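Local coordinates for cyanuric acid amidohydrolase (Azorhizobium caulinodans, PDB 4NQ3), which hydrolyses cyanuric acid, opening its s-triazine ring to give carboxybiuret, which spontaneously loses carbon dioxide to form biuret, at residues Asn44-Asp49 with Lys182-Ser187. Residues are numbered along the deposited sequence; the frame is centred on the assembly and turned at random.
Sequences NGCVND and KSMGLS. With BR8 (barbituric acid), chain C.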
loop_
_atom_site.group_PDB
_atom_site.type_symbol
_atom_site.label_atom_id
_atom_site.label_comp_id
_atom_site.label_asym_id
_atom_site.label_seq_id
_atom_site.Cartn_x
_atom_site.Cartn_y
_atom_site.Cartn_z
ATOM N N ASN A 44 -7.989 -1.708 6.931
ATOM C CA ASN A 44 -6.703 -1.031 7.109
ATOM C C ASN A 44 -6.690 -0.110 8.307
ATOM O O ASN A 44 -5.646 0.465 8.641
ATOM C CB ASN A 44 -6.286 -0.269 5.842
ATOM C CG ASN A 44 -7.251 0.825 5.443
ATOM O OD1 ASN A 44 -8.091 1.263 6.225
ATOM N ND2 ASN A 44 -7.116 1.290 4.208
ATOM N N GLY A 45 -7.846 0.014 8.958
ATOM C CA GLY A 45 -7.983 0.839 10.140
ATOM C C GLY A 45 -7.925 2.335 9.874
ATOM O O GLY A 45 -7.798 3.117 10.805
ATOM N N CYS A 46 -8.022 2.760 8.623
ATOM C CA CYS A 46 -7.929 4.188 8.357
ATOM C C CYS A 46 -9.224 4.726 7.759
ATOM O O CYS A 46 -10.318 4.403 8.256
ATOM C CB CYS A 46 -6.727 4.481 7.464
ATOM S SG CYS A 46 -5.154 3.931 8.267
ATOM N N VAL A 47 -9.150 5.558 6.727
ATOM C CA VAL A 47 -10.389 6.195 6.309
ATOM C C VAL A 47 -11.285 5.224 5.561
ATOM O O VAL A 47 -12.436 5.017 5.950
ATOM C CB VAL A 47 -10.158 7.421 5.439
ATOM C CG1 VAL A 47 -11.505 7.932 4.956
ATOM C CG2 VAL A 47 -9.433 8.503 6.221
ATOM N N ASN A 48 -10.764 4.654 4.476
ATOM C CA ASN A 48 -11.503 3.714 3.626
ATOM C C ASN A 48 -11.385 2.284 4.111
ATOM O O ASN A 48 -10.867 1.414 3.421
ATOM C CB ASN A 48 -10.995 3.810 2.200
ATOM C CG ASN A 48 -9.501 3.492 2.088
ATOM O OD1 ASN A 48 -8.744 3.574 3.068
ATOM N ND2 ASN A 48 -9.062 3.192 0.881
ATOM N N ASP A 49 -11.858 2.057 5.323
ATOM C CA ASP A 49 -11.906 0.750 5.914
ATOM C C ASP A 49 -13.362 0.394 6.066
ATOM O O ASP A 49 -14.044 0.943 6.918
ATOM C CB ASP A 49 -11.181 0.740 7.258
ATOM C CG ASP A 49 -11.244 -0.625 7.967
ATOM O OD1 ASP A 49 -12.126 -1.485 7.646
ATOM O OD2 ASP A 49 -10.388 -0.832 8.864
ATOM N N LYS A 182 -6.063 13.108 8.638
ATOM C CA LYS A 182 -5.832 14.010 9.761
ATOM C C LYS A 182 -7.104 14.124 10.618
ATOM O O LYS A 182 -7.044 14.183 11.850
ATOM C CB LYS A 182 -5.358 15.365 9.248
ATOM C CG LYS A 182 -5.242 16.465 10.286
ATOM C CD LYS A 182 -4.064 16.278 11.236
ATOM C CE LYS A 182 -3.760 17.576 12.014
ATOM N NZ LYS A 182 -2.700 17.419 13.077
ATOM N N SER A 183 -8.265 14.121 9.967
ATOM C CA SER A 183 -9.511 14.253 10.708
ATOM C C SER A 183 -9.676 13.117 11.730
ATOM O O SER A 183 -10.303 13.311 12.785
ATOM C CB SER A 183 -10.719 14.292 9.769
ATOM O OG SER A 183 -11.010 13.015 9.247
HETATM N N MSE A 184 -9.103 11.947 11.438
HETATM C CA MSE A 184 -9.187 10.819 12.374
HETATM C C MSE A 184 -8.384 11.133 13.627
HETATM O O MSE A 184 -8.797 10.801 14.752
HETATM C CB MSE A 184 -8.681 9.524 11.744
HETATM C CG MSE A 184 -9.492 9.057 10.578
HETATM SE SE MSE A 184 -9.010 7.227 10.141
HETATM C CE MSE A 184 -7.674 7.528 8.787
ATOM N N GLY A 185 -7.227 11.765 13.436
ATOM C CA GLY A 185 -6.421 12.130 14.579
ATOM C C GLY A 185 -7.124 13.195 15.421
ATOM O O GLY A 185 -7.162 13.082 16.654
ATOM N N LEU A 186 -7.695 14.211 14.762
ATOM C CA LEU A 186 -8.377 15.295 15.466
ATOM C C LEU A 186 -9.560 14.718 16.239
ATOM O O LEU A 186 -9.812 15.065 17.402
ATOM C CB LEU A 186 -8.850 16.389 14.487
ATOM C CG LEU A 186 -7.684 17.214 13.924
ATOM C CD1 LEU A 186 -8.065 18.167 12.842
ATOM C CD2 LEU A 186 -7.061 17.920 15.045
ATOM N N SER A 187 -10.298 13.831 15.587
ATOM C CA SER A 187 -11.463 13.275 16.238
ATOM C C SER A 187 -11.055 12.423 17.450
ATOM O O SER A 187 -11.693 12.512 18.511
ATOM C CB SER A 187 -12.305 12.469 15.261
ATOM O OG SER A 187 -13.426 11.955 15.962
HETATM N N1 BR8 C . -9.702 3.455 13.694
HETATM C C2 BR8 C . -9.572 2.135 13.432
HETATM O O2 BR8 C . -10.382 1.616 12.689
HETATM N N3 BR8 C . -8.549 1.415 13.982
HETATM C C4 BR8 C . -7.589 2.014 14.837
HETATM O O4 BR8 C . -6.680 1.337 15.306
HETATM C C5 BR8 C . -7.647 3.488 15.246
HETATM C C6 BR8 C . -8.830 4.135 14.540
HETATM O O8 BR8 C . -9.040 5.316 14.706
#
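Gly45, Cys46 and Val47 meet a single side chain, that of Met184 on helix 180-199, deposited as selenomethionine: one apolar arm joins two predicted repeating units. The loop 44-49 is shaped first by Asn44, whose OD1 accepts from Cys46 N at 2.8 Å in an Asx turn; its ND2 donates almost straight to Asn48 OD1. Gly45 has a positive phi of 71°, and its carbonyl O lies 3.3 Å from C2 of barbituric acid. Cys46 CB meets Met184 CE, while the selenium lies 3.5 Å from Cys46 C. Val47 brings CG2 against the methyl CE of Met184 at 3.3 Å, the two side chains slanting across one another. CE reaches both neighbours because the chain of Met184 is bent at its last torsion (chi3 -94°), which turns the methyl aside, against the peptide between Cys46 and Val47. Beyond it, Asp49 closes the loop, its OD2 receiving Gly45 N at 2.7 Å on the anti side, while Ser305 of the second subunit accepts from Val47 N. No hydrogen bond links loop and helix; the buried contact between RU A and RU B rests on van der Waals contact of one side chain with Cys46 and Val47, side chains and peptide alike. The loop's shape is set by bonds inside it and by others to Arg52 and to the second subunit, consistent with holding Gly45 beside the ligand.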